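Local atomic coordinates of carbohydrate binding family 6 (Clostridium thermocellum, PDB entry 5A8C), a protein that hydrolyses alpha-L-arabinofuranosides, probably releasing arabinose side groups from plant polysaccharides, as a glycoside hydrolase of family 43 with a five-bladed beta-propeller. Residues Arg35-Pro40 with Tyr52-Asp58; Pro69-Cys73 with His85-Ala91; Val165-Asp169 with His216-Tyr222; Gln182-Ile188 with Ser200-Ala206. One frame throughout, in Å; residues are numbered along the deposited sequence. Where two conformers were deposited one is given.

Contacts 1 and 2 belong to one four-stranded antiparallel sheet: Arg35-Pro40 with Tyr52-Asp58 is the buried hairpin, reaching, at Asp39, a site where a Tris molecule is bound, and Pro69-Cys73 with His85-Ala91 is the next, partly exposed one. They touch directly, the Arg35 guanidinium forming a salt bridge with Glu87. Contacts 3 and 4 lie on the opposite side of the chain's centre, their own centres about 17 Å apart, and share a second sheet. Contact 4 pairs two of its strands by backbone bonds and apolar side chains, with exposed polar groups at one end. Contact 3 has no backbone pairing across it; side-chain charges and aromatic rings tie that sheet to the following one.

Contact 1: Arg35-Pro40 with Tyr52-Asp58; sequences RFTADP and YCSHDSD
Phe36 packs against Asp56 in the antiparallel beta hairpin of strands 36-45 and 48-56, the first two strands of a propeller blade. Its CB lies 3.6 Å from Asp56 CB, and its ring turns an edge to the carboxylate of Asp58, CD2 to OD1 3.7 Å, with the two planes 81° apart. One water bridges Phe36 N, Asp56 O and Asp58 OD1. Phe36 O accepts a nearly straight bond from His55 ND1 (3.3 Å, 168° at the hydrogen), which lies in both the imidazole and the carbonyl plane, plus a weak one from Asp56 N. The imidazole gets there because CG of His55 stands anti to the backbone N (chi1 172°). Arg35 CB sits 3.9 Å from His55 CE1, while its guanidinium goes to Asp84. Cys53 packs on Thr37 and Pro40: its CB meets Thr37 CB at 3.7 Å and its SG meets Pro40 CB at 4.0 Å. Ser54 O receives Ala38 N at 2.9 Å. Where the chain turns its corner at Asp39, Ser54 OG, itself bonded to Ala103 N, donates to the anti lone pair of Asp39 OD2 at 2.7 Å, and a bound Tris molecule meets that same oxygen.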
loop_
_atom_site.group_PDB
_atom_site.type_symbol
_atom_site.label_atom_id
_atom_site.label_comp_id
_atom_site.label_asym_id
_atom_site.label_seq_id
_atom_site.Cartn_x
_atom_site.Cartn_y
_atom_site.Cartn_z
ATOM N N ARG A 35 -1.868 -14.681 11.312
ATOM C CA ARG A 35 -0.530 -14.484 10.853
ATOM C C ARG A 35 -0.292 -12.991 10.851
ATOM O O ARG A 35 -1.247 -12.226 10.813
ATOM C CB ARG A 35 -0.327 -15.089 9.450
ATOM C CG ARG A 35 -0.526 -16.589 9.393
ATOM C CD ARG A 35 -0.427 -17.226 8.018
ATOM N NE ARG A 35 -1.278 -16.591 7.039
ATOM C CZ ARG A 35 -2.598 -16.655 7.006
ATOM N NH1 ARG A 35 -3.303 -17.348 7.886
ATOM N NH2 ARG A 35 -3.248 -16.014 6.073
ATOM N N PHE A 36 0.977 -12.572 10.860
ATOM C CA PHE A 36 1.277 -11.138 10.890
ATOM C C PHE A 36 1.161 -10.522 9.489
ATOM O O PHE A 36 1.533 -11.141 8.483
ATOM C CB PHE A 36 2.677 -10.943 11.501
ATOM C CG PHE A 36 2.744 -11.389 12.940
ATOM C CD1 PHE A 36 2.087 -10.645 13.910
ATOM C CD2 PHE A 36 3.422 -12.537 13.307
ATOM C CE1 PHE A 36 2.102 -11.070 15.234
ATOM C CE2 PHE A 36 3.411 -12.967 14.636
ATOM C CZ PHE A 36 2.766 -12.219 15.586
ATOM N N THR A 37 0.636 -9.301 9.464
ATOM C CA THR A 37 0.291 -8.613 8.216
ATOM C C THR A 37 0.649 -7.152 8.329
ATOM O O THR A 37 0.533 -6.523 9.386
ATOM C CB THR A 37 -1.249 -8.721 7.952
ATOM O OG1 THR A 37 -2.027 -8.307 9.066
ATOM C CG2 THR A 37 -1.615 -10.146 7.538
ATOM N N ALA A 38 1.050 -6.563 7.185
ATOM C CA ALA A 38 1.508 -5.176 7.153
ATOM C C ALA A 38 1.189 -4.545 5.792
ATOM O O ALA A 38 0.838 -5.231 4.821
ATOM C CB ALA A 38 3.014 -5.097 7.376
ATOM N N ASP A 39 1.307 -3.230 5.759
ATOM C CA ASP A 39 1.317 -2.504 4.447
ATOM C C ASP A 39 0.092 -2.787 3.597
ATOM O O ASP A 39 0.190 -3.140 2.419
ATOM C CB ASP A 39 2.581 -2.855 3.646
ATOM C CG ASP A 39 3.843 -2.786 4.449
ATOM O OD1 ASP A 39 4.003 -1.876 5.272
ATOM O OD2 ASP A 39 4.737 -3.673 4.170
ATOM N N PRO A 40 -1.111 -2.682 4.181
ATOM C CA PRO A 40 -2.304 -3.095 3.444
ATOM C C PRO A 40 -2.625 -2.272 2.208
ATOM O O PRO A 40 -2.372 -1.042 2.180
ATOM C CB PRO A 40 -3.394 -2.948 4.483
ATOM C CG PRO A 40 -2.919 -1.846 5.385
ATOM C CD PRO A 40 -1.441 -2.120 5.500
ATOM N N TYR A 52 -5.189 -6.806 0.986
ATOM C CA TYR A 52 -3.980 -7.541 0.665
ATOM C C TYR A 52 -2.857 -6.935 1.478
ATOM O O TYR A 52 -2.714 -5.695 1.493
ATOM C CB TYR A 52 -3.664 -7.387 -0.857
ATOM C CG TYR A 52 -4.743 -7.935 -1.725
ATOM C CD1 TYR A 52 -5.919 -7.209 -1.954
ATOM C CD2 TYR A 52 -4.667 -9.184 -2.299
ATOM C CE1 TYR A 52 -6.923 -7.703 -2.732
ATOM C CE2 TYR A 52 -5.672 -9.702 -3.089
ATOM C CZ TYR A 52 -6.824 -8.962 -3.288
ATOM O OH TYR A 52 -7.861 -9.413 -4.059
ATOM N N CYS A 53 -2.000 -7.765 2.051
ATOM C CA CYS A 53 -0.989 -7.290 2.976
ATOM C C CYS A 53 0.347 -7.982 2.702
ATOM O O CYS A 53 0.392 -9.154 2.330
ATOM C CB CYS A 53 -1.336 -7.603 4.430
ATOM S SG CYS A 53 -2.865 -6.843 4.994
ATOM N N SER A 54 1.436 -7.265 2.974
ATOM C CA SER A 54 2.707 -7.943 3.216
ATOM C C SER A 54 2.501 -9.011 4.282
ATOM O O SER A 54 1.965 -8.675 5.347
ATOM C CB SER A 54 3.706 -6.930 3.789
ATOM O OG SER A 54 4.067 -5.948 2.854
ATOM N N HIS A 55 2.896 -10.248 4.031
ATOM C CA HIS A 55 2.884 -11.267 5.093
ATOM C C HIS A 55 4.209 -11.203 5.855
ATOM O O HIS A 55 5.256 -11.549 5.307
ATOM C CB HIS A 55 2.693 -12.614 4.501
ATOM C CG HIS A 55 2.848 -13.747 5.490
ATOM N ND1 HIS A 55 2.529 -13.811 6.827
ATOM C CD2 HIS A 55 3.389 -14.946 5.187
ATOM C CE1 HIS A 55 2.884 -15.021 7.289
ATOM N NE2 HIS A 55 3.391 -15.727 6.303
ATOM N N ASP A 56 4.184 -10.644 7.062
ATOM C CA ASP A 56 5.331 -10.655 7.945
ATOM C C ASP A 56 5.511 -12.076 8.466
ATOM O O ASP A 56 4.706 -12.532 9.282
ATOM C CB ASP A 56 5.138 -9.694 9.150
ATOM C CG ASP A 56 5.501 -8.248 8.908
ATOM O OD1 ASP A 56 6.277 -7.925 7.982
ATOM O OD2 ASP A 56 5.032 -7.426 9.754
ATOM N N SER A 57 6.532 -12.772 8.019
ATOM C CA SER A 57 6.766 -14.139 8.482
ATOM C C SER A 57 7.012 -14.162 9.988
ATOM O O SER A 57 7.554 -13.227 10.567
ATOM C CB SER A 57 7.976 -14.736 7.813
ATOM O OG SER A 57 7.807 -14.758 6.402
ATOM N N ASP A 58 6.593 -15.238 10.656
ATOM C CA ASP A 58 6.925 -15.374 12.052
ATOM C C ASP A 58 8.422 -15.152 12.260
ATOM O O ASP A 58 9.253 -15.658 11.500
ATOM C CB ASP A 58 6.514 -16.757 12.527
ATOM C CG ASP A 58 5.004 -16.962 12.497
ATOM O OD1 ASP A 58 4.223 -15.999 12.456
ATOM O OD2 ASP A 58 4.604 -18.166 12.508
HETATM O O HOH W 1 3.094 -14.543 10.245
#

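Contact 2: Pro69-Cys73 with His85-Ala91; sequences PDITC and HGEVFNA
Thr72 and Glu87 run alongside each other on one face of the hairpin, and Thr72 OG1 donates to Glu87 OE2 at 2.7 Å. The hydroxyl comes from the anti side of the carboxylate, 26° out of its plane. Asp70 crosses Glu87 obliquely on the same face, its CG 3.5 Å from Glu87 CG. A bend at chi2 (68°) carries the end of Glu87 toward Thr72, leaving Asp70 OD2 4.5 Å from Glu87 OE1. A water donating to both of these oxygens probably eases the repulsion between the like charges, and a second water links Asp70 OD2 to Asn90 ND2. On the other side of the sheet Cys73 CB packs on Val88 CG1 at 3.7 Å. Behind these side chains stand the backbone bonds: Ile71 N to Phe89 O, Val88 N to Ile71 O (2.8 Å), Cys73 N to Gly86 O and His85 N to Cys73 O. Further out, Arg35 of the neighbouring hairpin forms a salt bridge with Glu87 OE2, giving that oxygen a second partner. Asn90 OD1 caps Arg93 N while Ala91 N holds Pro69 O at 3.1 Å. The whole is an antiparallel hairpin with beta bulges at His85-Gly86 opposite Cys73 and at Val88-Phe89 opposite Ile71, forming the outer strand pair of a propeller blade and running into an N-capped short helix.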
loop_
_atom_site.group_PDB
_atom_site.type_symbol
_atom_site.label_atom_id
_atom_site.label_comp_id
_atom_site.label_asym_id
_atom_site.label_seq_id
_atom_site.Cartn_x
_atom_site.Cartn_y
_atom_site.Cartn_z
ATOM N N PRO A 69 7.807 -12.920 2.100
ATOM C CA PRO A 69 7.966 -13.697 0.882
ATOM C C PRO A 69 6.714 -13.750 0.037
ATOM O O PRO A 69 6.728 -14.253 -1.081
ATOM C CB PRO A 69 8.370 -15.072 1.404
ATOM C CG PRO A 69 7.659 -15.184 2.719
ATOM C CD PRO A 69 7.747 -13.795 3.286
ATOM N N ASP A 70 5.592 -13.362 0.649
ATOM C CA ASP A 70 4.271 -13.597 0.094
ATOM C C ASP A 70 3.290 -12.505 0.584
ATOM O O ASP A 70 3.649 -11.686 1.419
ATOM C CB ASP A 70 3.835 -15.062 0.333
ATOM C CG ASP A 70 3.976 -15.573 1.735
ATOM O OD1 ASP A 70 4.142 -14.770 2.654
ATOM O OD2 ASP A 70 3.842 -16.813 1.901
ATOM N N ILE A 71 2.090 -12.556 -0.001
ATOM C CA ILE A 71 1.024 -11.578 0.226
ATOM C C ILE A 71 -0.198 -12.319 0.800
ATOM O O ILE A 71 -0.696 -13.236 0.159
ATOM C CB ILE A 71 0.649 -10.892 -1.078
ATOM C CG1 ILE A 71 1.789 -10.141 -1.662
ATOM C CG2 ILE A 71 -0.598 -10.029 -0.907
ATOM C CD1 ILE A 71 2.288 -9.085 -0.803
ATOM N N THR A 72 -0.710 -11.812 1.912
ATOM C CA THR A 72 -1.910 -12.330 2.567
ATOM C C THR A 72 -3.125 -11.603 2.055
ATOM O O THR A 72 -3.057 -10.398 1.815
ATOM C CB THR A 72 -1.781 -12.067 4.110
ATOM O OG1 THR A 72 -0.609 -12.676 4.602
ATOM C CG2 THR A 72 -3.010 -12.509 4.854
ATOM N N CYS A 73 -4.270 -12.293 1.958
ATOM C CA CYS A 73 -5.523 -11.611 1.609
ATOM C C CYS A 73 -6.591 -12.035 2.606
ATOM O O CYS A 73 -6.764 -13.243 2.893
ATOM C CB CYS A 73 -5.966 -12.014 0.213
ATOM S SG CYS A 73 -7.517 -11.366 -0.349
ATOM N N HIS A 85 -8.126 -15.694 3.356
ATOM C CA HIS A 85 -7.890 -16.334 2.071
ATOM C C HIS A 85 -6.479 -16.864 1.909
ATOM O O HIS A 85 -6.092 -17.301 0.806
ATOM C CB HIS A 85 -8.247 -15.397 0.937
ATOM C CG HIS A 85 -9.655 -14.902 0.989
ATOM N ND1 HIS A 85 -10.745 -15.723 0.824
ATOM C CD2 HIS A 85 -10.159 -13.682 1.240
ATOM C CE1 HIS A 85 -11.839 -14.983 0.896
ATOM N NE2 HIS A 85 -11.531 -13.742 1.172
ATOM N N GLY A 86 -5.660 -16.820 2.980
ATOM C CA GLY A 86 -4.314 -17.321 2.912
ATOM C C GLY A 86 -3.381 -16.391 2.161
ATOM O O GLY A 86 -3.668 -15.182 1.988
ATOM N N GLU A 87 -2.262 -16.924 1.737
ATOM C CA GLU A 87 -1.302 -16.200 0.958
ATOM C C GLU A 87 -1.588 -16.468 -0.500
ATOM O O GLU A 87 -1.507 -17.577 -0.962
ATOM C CB GLU A 87 0.137 -16.486 1.386
ATOM C CG GLU A 87 0.583 -15.694 2.631
ATOM C CD GLU A 87 -0.144 -16.131 3.873
ATOM O OE1 GLU A 87 0.069 -17.295 4.286
ATOM O OE2 GLU A 87 -0.891 -15.343 4.452
ATOM N N VAL A 88 -1.908 -15.402 -1.239
ATOM C CA VAL A 88 -2.410 -15.460 -2.602
ATOM C C VAL A 88 -1.351 -15.225 -3.668
ATOM O O VAL A 88 -1.626 -15.442 -4.832
ATOM C CB VAL A 88 -3.592 -14.465 -2.784
ATOM C CG1 VAL A 88 -4.725 -14.810 -1.840
ATOM C CG2 VAL A 88 -3.127 -13.004 -2.610
ATOM N N PHE A 89 -0.143 -14.847 -3.238
ATOM C CA PHE A 89 0.983 -14.640 -4.119
ATOM C C PHE A 89 2.221 -14.928 -3.314
ATOM O O PHE A 89 2.368 -14.404 -2.222
ATOM C CB PHE A 89 1.061 -13.184 -4.671
ATOM C CG PHE A 89 2.230 -12.899 -5.537
ATOM C CD1 PHE A 89 2.348 -13.490 -6.789
ATOM C CD2 PHE A 89 3.266 -12.108 -5.082
ATOM C CE1 PHE A 89 3.443 -13.239 -7.582
ATOM C CE2 PHE A 89 4.364 -11.841 -5.889
ATOM C CZ PHE A 89 4.453 -12.426 -7.120
ATOM N N ASN A 90 3.171 -15.676 -3.929
ATOM C CA ASN A 90 4.456 -15.971 -3.335
ATOM C C ASN A 90 5.496 -15.653 -4.391
ATOM O O ASN A 90 5.422 -16.228 -5.454
ATOM C CB ASN A 90 4.506 -17.449 -2.881
ATOM C CG ASN A 90 5.850 -17.856 -2.359
ATOM O OD1 ASN A 90 6.832 -17.859 -3.087
ATOM N ND2 ASN A 90 5.916 -18.159 -1.091
ATOM N N ALA A 91 6.403 -14.732 -4.121
ATOM C CA ALA A 91 7.292 -14.263 -5.195
ATOM C C ALA A 91 8.121 -15.365 -5.812
ATOM O O ALA A 91 8.251 -15.441 -7.030
ATOM C CB ALA A 91 8.141 -13.130 -4.698
HETATM O O HOH W 2 3.156 -18.701 0.130
HETATM O O HOH W 3 2.442 -18.390 3.753
#

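Contact 3: Val165-Asp169 with His216-Tyr222; sequences VFVDD and HKYNGKY
Asp168 OD1 is gripped by two donors, Lys217 NZ at 3.0 Å and Asp169 N at 2.8 Å, in a salt-bridge network that joins the end of strand 164-167 to the hairpin of strands 212-218 and 221-228 in the following propeller sheet. The lysine uses the syn lone pair; the backbone N-H comes from above the carboxylate, 41° out of its plane. Tyr222 OH donates to the syn lone pair of Asp168 OD2 at 2.6 Å, so both carboxylate oxygens are held. NZ of Lys217 also reaches Asp169 OD2 at 2.8 Å and donates to Tyr222 OH at 3.0 Å. The lysine chain is fully extended, with CG anti to the backbone N (chi1 -168°), and runs out across the Tyr222 ring, its CG toward the rim of one face. Phe166 packs beside the cluster, its CE2 meeting the edge of the Tyr222 ring at CE2 (3.9 Å) and its CZ resting 3.8 Å from Lys217 CB.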
loop_
_atom_site.group_PDB
_atom_site.type_symbol
_atom_site.label_atom_id
_atom_site.label_comp_id
_atom_site.label_asym_id
_atom_site.label_seq_id
_atom_site.Cartn_x
_atom_site.Cartn_y
_atom_site.Cartn_z
ATOM N N VAL A 165 -0.889 2.087 -7.419
ATOM C CA VAL A 165 -1.450 2.187 -8.763
ATOM C C VAL A 165 -2.874 2.737 -8.684
ATOM O O VAL A 165 -3.624 2.438 -7.758
ATOM C CB VAL A 165 -1.343 0.832 -9.488
ATOM C CG1 VAL A 165 -1.943 0.874 -10.882
ATOM C CG2 VAL A 165 0.094 0.374 -9.551
ATOM N N PHE A 166 -3.215 3.537 -9.688
ATOM C CA PHE A 166 -4.443 4.264 -9.766
ATOM C C PHE A 166 -4.882 4.349 -11.245
ATOM O O PHE A 166 -4.035 4.627 -12.082
ATOM C CB PHE A 166 -4.179 5.684 -9.165
ATOM C CG PHE A 166 -5.215 6.668 -9.516
ATOM C CD1 PHE A 166 -6.458 6.691 -8.888
ATOM C CD2 PHE A 166 -4.972 7.646 -10.471
ATOM C CE1 PHE A 166 -7.458 7.618 -9.241
ATOM C CE2 PHE A 166 -5.924 8.591 -10.782
ATOM C CZ PHE A 166 -7.154 8.583 -10.192
ATOM N N VAL A 167 -6.186 4.235 -11.494
ATOM C CA VAL A 167 -6.746 4.347 -12.842
ATOM C C VAL A 167 -7.644 5.588 -12.873
ATOM O O VAL A 167 -8.605 5.637 -12.121
ATOM C CB VAL A 167 -7.503 3.073 -13.266
ATOM C CG1 VAL A 167 -8.025 3.218 -14.683
ATOM C CG2 VAL A 167 -6.644 1.840 -13.120
ATOM N N ASP A 168 -7.299 6.547 -13.724
ATOM C CA ASP A 168 -8.036 7.820 -13.768
ATOM C C ASP A 168 -9.296 7.698 -14.645
ATOM O O ASP A 168 -9.532 6.708 -15.354
ATOM C CB ASP A 168 -7.110 8.900 -14.258
ATOM C CG ASP A 168 -7.451 10.305 -13.761
ATOM O OD1 ASP A 168 -8.472 10.490 -13.092
ATOM O OD2 ASP A 168 -6.635 11.202 -14.118
ATOM N N ASP A 169 -10.110 8.753 -14.578
ATOM C CA ASP A 169 -11.353 8.837 -15.298
ATOM C C ASP A 169 -11.212 8.730 -16.802
ATOM O O ASP A 169 -12.097 8.246 -17.491
ATOM C CB ASP A 169 -12.029 10.213 -15.023
ATOM C CG ASP A 169 -12.546 10.379 -13.637
ATOM O OD1 ASP A 169 -13.086 9.432 -13.036
ATOM O OD2 ASP A 169 -12.537 11.547 -13.141
ATOM N N HIS A 216 -5.475 8.411 -4.706
ATOM C CA HIS A 216 -6.920 8.198 -4.931
ATOM C C HIS A 216 -7.518 9.502 -5.360
ATOM O O HIS A 216 -6.938 10.582 -5.148
ATOM C CB HIS A 216 -7.637 7.570 -3.738
ATOM C CG HIS A 216 -7.993 8.528 -2.661
ATOM N ND1 HIS A 216 -7.127 8.959 -1.675
ATOM C CD2 HIS A 216 -9.206 9.120 -2.433
ATOM C CE1 HIS A 216 -7.814 9.787 -0.895
ATOM N NE2 HIS A 216 -9.053 9.909 -1.340
ATOM N N LYS A 217 -8.693 9.438 -5.967
ATOM C CA LYS A 217 -9.386 10.607 -6.469
ATOM C C LYS A 217 -10.745 10.689 -5.831
ATOM O O LYS A 217 -11.414 9.676 -5.633
ATOM C CB LYS A 217 -9.496 10.563 -8.017
ATOM C CG LYS A 217 -9.952 11.843 -8.695
ATOM C CD LYS A 217 -9.960 11.683 -10.196
ATOM C CE LYS A 217 -10.221 12.988 -10.916
ATOM N NZ LYS A 217 -10.191 12.810 -12.398
ATOM N N TYR A 218 -11.185 11.897 -5.497
ATOM C CA TYR A 218 -12.507 12.090 -4.925
ATOM C C TYR A 218 -12.986 13.491 -5.240
ATOM O O TYR A 218 -12.262 14.468 -5.009
ATOM C CB TYR A 218 -12.489 11.901 -3.396
ATOM C CG TYR A 218 -13.744 12.277 -2.727
ATOM C CD1 TYR A 218 -14.915 11.527 -2.927
ATOM C CD2 TYR A 218 -13.794 13.359 -1.864
ATOM C CE1 TYR A 218 -16.099 11.868 -2.311
ATOM C CE2 TYR A 218 -14.989 13.689 -1.188
ATOM C CZ TYR A 218 -16.098 12.917 -1.441
ATOM O OH TYR A 218 -17.297 13.247 -0.786
ATOM N N ASN A 219 -14.190 13.597 -5.801
ATOM C CA ASN A 219 -14.824 14.871 -6.095
ATOM C C ASN A 219 -13.919 15.843 -6.814
ATOM O O ASN A 219 -13.830 17.018 -6.450
ATOM C CB ASN A 219 -15.396 15.504 -4.811
ATOM C CG ASN A 219 -16.468 16.535 -5.079
ATOM O OD1 ASN A 219 -17.191 16.468 -6.083
ATOM N ND2 ASN A 219 -16.578 17.513 -4.185
ATOM N N GLY A 220 -13.239 15.349 -7.835
ATOM C CA GLY A 220 -12.415 16.220 -8.690
ATOM C C GLY A 220 -11.042 16.538 -8.218
ATOM O O GLY A 220 -10.322 17.288 -8.889
ATOM N N LYS A 221 -10.636 15.986 -7.085
ATOM C CA LYS A 221 -9.338 16.209 -6.526
ATOM C C LYS A 221 -8.547 14.922 -6.467
ATOM O O LYS A 221 -9.097 13.852 -6.158
ATOM C CB LYS A 221 -9.412 16.848 -5.118
ATOM C CG LYS A 221 -9.923 18.253 -5.061
ATOM C CD LYS A 221 -8.926 19.295 -5.568
ATOM C CE LYS A 221 -9.436 20.715 -5.350
ATOM N NZ LYS A 221 -8.459 21.734 -5.824
ATOM N N TYR A 222 -7.242 15.039 -6.708
ATOM C CA TYR A 222 -6.283 13.959 -6.559
ATOM C C TYR A 222 -5.608 14.105 -5.211
ATOM O O TYR A 222 -5.209 15.205 -4.813
ATOM C CB TYR A 222 -5.226 14.045 -7.673
ATOM C CG TYR A 222 -5.803 13.840 -9.043
ATOM C CD1 TYR A 222 -6.293 14.950 -9.789
ATOM C CD2 TYR A 222 -5.850 12.587 -9.637
ATOM C CE1 TYR A 222 -6.797 14.768 -11.035
ATOM C CE2 TYR A 222 -6.350 12.441 -10.943
ATOM C CZ TYR A 222 -6.795 13.540 -11.655
ATOM O OH TYR A 222 -7.275 13.428 -12.924
#

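Contact 4: Gln182-Ile188 with Ser200-Ala206; sequences QNNIRVI and SAMTMSA
Gln182 O accepts Ala206 N at 3.0 Å. Asn183 OD1 takes two donors from opposite faces of its plane: Gln182 NE2 and, in one of the two conformers of Ser205, its OG at 2.7 Å. Ile185 O is likewise held from both faces, by Met204 N at 3.0 Å (170° at the hydrogen) and by Arg186 NH1. Ile185 CD1 reaches Ala206 CB at 3.7 Å. Arg186 bends at chi2 (-69°), bringing NH1 back to the carbonyls of Asn183 and Ile185; NE goes to Val152 O. Val187 and Met202 exchange both backbone bonds, and Val187 CG1 touches Met204 SD at 3.7 Å. Ile188 closes the row, CB to Ala201 CB 4.1 Å. This antiparallel pair sits in a propeller blade: strand 185-190 also bonds to strand 173-178 through Arg186 and Ile188, while Ile185, Met204 and Ala206 pack on Phe224 and Tyr226 of strand 221-228.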
loop_
_atom_site.group_PDB
_atom_site.type_symbol
_atom_site.label_atom_id
_atom_site.label_comp_id
_atom_site.label_asym_id
_atom_site.label_seq_id
_atom_site.Cartn_x
_atom_site.Cartn_y
_atom_site.Cartn_z
ATOM N N GLN A 182 12.306 13.575 -0.169
ATOM C CA GLN A 182 11.321 14.479 -0.704
ATOM C C GLN A 182 11.126 14.364 -2.194
ATOM O O GLN A 182 9.999 14.449 -2.687
ATOM C CB GLN A 182 11.685 15.918 -0.338
ATOM C CG GLN A 182 10.800 16.959 -0.950
ATOM C CD GLN A 182 11.357 18.333 -0.748
ATOM O OE1 GLN A 182 11.356 18.855 0.349
ATOM N NE2 GLN A 182 11.850 18.950 -1.816
ATOM N N ASN A 183 12.217 14.258 -2.948
ATOM C CA ASN A 183 12.181 14.249 -4.412
ATOM C C ASN A 183 12.388 12.855 -4.997
ATOM O O ASN A 183 12.689 12.734 -6.185
ATOM C CB ASN A 183 13.264 15.233 -4.946
ATOM C CG ASN A 183 13.101 16.585 -4.377
ATOM O OD1 ASN A 183 11.987 17.124 -4.292
ATOM N ND2 ASN A 183 14.150 17.109 -3.815
ATOM N N ASN A 184 12.224 11.826 -4.170
ATOM C CA ASN A 184 12.392 10.446 -4.577
ATOM C C ASN A 184 11.062 9.737 -4.831
ATOM O O ASN A 184 10.983 8.516 -4.700
ATOM C CB ASN A 184 13.271 9.675 -3.568
ATOM C CG ASN A 184 14.751 9.891 -3.845
ATOM O OD1 ASN A 184 15.153 10.291 -4.919
ATOM N ND2 ASN A 184 15.594 9.571 -2.891
ATOM N N ILE A 185 10.059 10.488 -5.251
ATOM C CA ILE A 185 8.819 9.921 -5.763
ATOM C C ILE A 185 8.911 9.899 -7.281
ATOM O O ILE A 185 9.409 10.840 -7.932
ATOM C CB ILE A 185 7.602 10.792 -5.377
ATOM C CG1 ILE A 185 7.535 11.083 -3.895
ATOM C CG2 ILE A 185 6.320 10.144 -5.889
ATOM C CD1 ILE A 185 6.657 12.238 -3.526
ATOM N N ARG A 186 8.433 8.817 -7.868
ATOM C CA ARG A 186 8.289 8.701 -9.311
ATOM C C ARG A 186 6.869 8.278 -9.640
ATOM O O ARG A 186 6.201 7.615 -8.845
ATOM C CB ARG A 186 9.274 7.684 -9.879
ATOM C CG ARG A 186 10.735 8.040 -9.676
ATOM C CD ARG A 186 11.201 9.233 -10.491
ATOM N NE ARG A 186 12.614 9.551 -10.287
ATOM C CZ ARG A 186 13.101 10.278 -9.292
ATOM N NH1 ARG A 186 12.309 10.799 -8.382
ATOM N NH2 ARG A 186 14.404 10.516 -9.220
ATOM N N VAL A 187 6.411 8.645 -10.829
ATOM C CA VAL A 187 5.146 8.166 -11.346
ATOM C C VAL A 187 5.324 7.845 -12.818
ATOM O O VAL A 187 5.936 8.606 -13.570
ATOM C CB VAL A 187 3.979 9.147 -11.072
ATOM C CG1 VAL A 187 4.239 10.556 -11.638
ATOM C CG2 VAL A 187 2.669 8.599 -11.562
ATOM N N ILE A 188 4.798 6.714 -13.246
ATOM C CA ILE A 188 4.871 6.283 -14.639
ATOM C C ILE A 188 3.505 5.816 -15.103
ATOM O O ILE A 188 2.737 5.224 -14.337
ATOM C CB ILE A 188 5.938 5.200 -14.832
ATOM C CG1 ILE A 188 6.285 4.990 -16.337
ATOM C CG2 ILE A 188 5.567 3.883 -14.150
ATOM C CD1 ILE A 188 7.561 4.207 -16.546
ATOM N N SER A 200 8.050 7.458 -20.073
ATOM C CA SER A 200 9.048 7.582 -19.031
ATOM C C SER A 200 8.383 7.922 -17.674
ATOM O O SER A 200 7.329 8.542 -17.620
ATOM C CB SER A 200 10.037 8.663 -19.411
ATOM O OG SER A 200 10.745 8.263 -20.581
ATOM N N ALA A 201 9.080 7.552 -16.626
ATOM C CA ALA A 201 8.683 8.007 -15.287
ATOM C C ALA A 201 8.980 9.506 -15.178
ATOM O O ALA A 201 9.859 10.054 -15.852
ATOM C CB ALA A 201 9.438 7.238 -14.223
ATOM N N MET A 202 8.217 10.135 -14.319
ATOM C CA MET A 202 8.458 11.504 -13.985
ATOM C C MET A 202 8.600 11.640 -12.473
ATOM O O MET A 202 8.197 10.758 -11.704
ATOM C CB MET A 202 7.501 12.406 -14.627
ATOM C CG MET A 202 6.263 12.345 -13.956
ATOM S SD MET A 202 4.914 13.423 -14.501
ATOM C CE MET A 202 4.567 12.468 -15.914
ATOM N N THR A 203 9.177 12.755 -12.046
ATOM C CA THR A 203 9.416 13.009 -10.644
ATOM C C THR A 203 8.340 13.826 -10.015
ATOM O O THR A 203 7.729 14.702 -10.640
ATOM C CB THR A 203 10.741 13.766 -10.481
ATOM O OG1 THR A 203 10.748 15.072 -11.040
ATOM C CG2 THR A 203 11.788 12.839 -10.953
ATOM N N MET A 204 8.054 13.450 -8.727
ATOM C CA MET A 204 7.200 14.263 -7.866
ATOM C C MET A 204 7.945 14.563 -6.592
ATOM O O MET A 204 8.946 13.942 -6.264
ATOM C CB MET A 204 5.868 13.548 -7.550
ATOM C CG MET A 204 4.984 13.337 -8.729
ATOM S SD MET A 204 3.531 12.351 -8.427
ATOM C CE MET A 204 2.751 13.296 -7.121
ATOM N N SER A 205 7.420 15.515 -5.831
ATOM C CA SER A 205 8.001 15.892 -4.557
ATOM C C SER A 205 6.904 16.051 -3.496
ATOM O O SER A 205 5.831 16.569 -3.768
ATOM C CB SER A 205 8.772 17.227 -4.652
ATOM O OG SER A 205 9.710 17.270 -5.701
ATOM N N ALA A 206 7.217 15.579 -2.300
ATOM C CA ALA A 206 6.298 15.753 -1.159
ATOM C C ALA A 206 7.141 15.933 0.078
ATOM O O ALA A 206 8.144 15.254 0.263
ATOM C CB ALA A 206 5.379 14.528 -0.967
HETATM O O HOH W 4 11.536 15.595 -7.533
#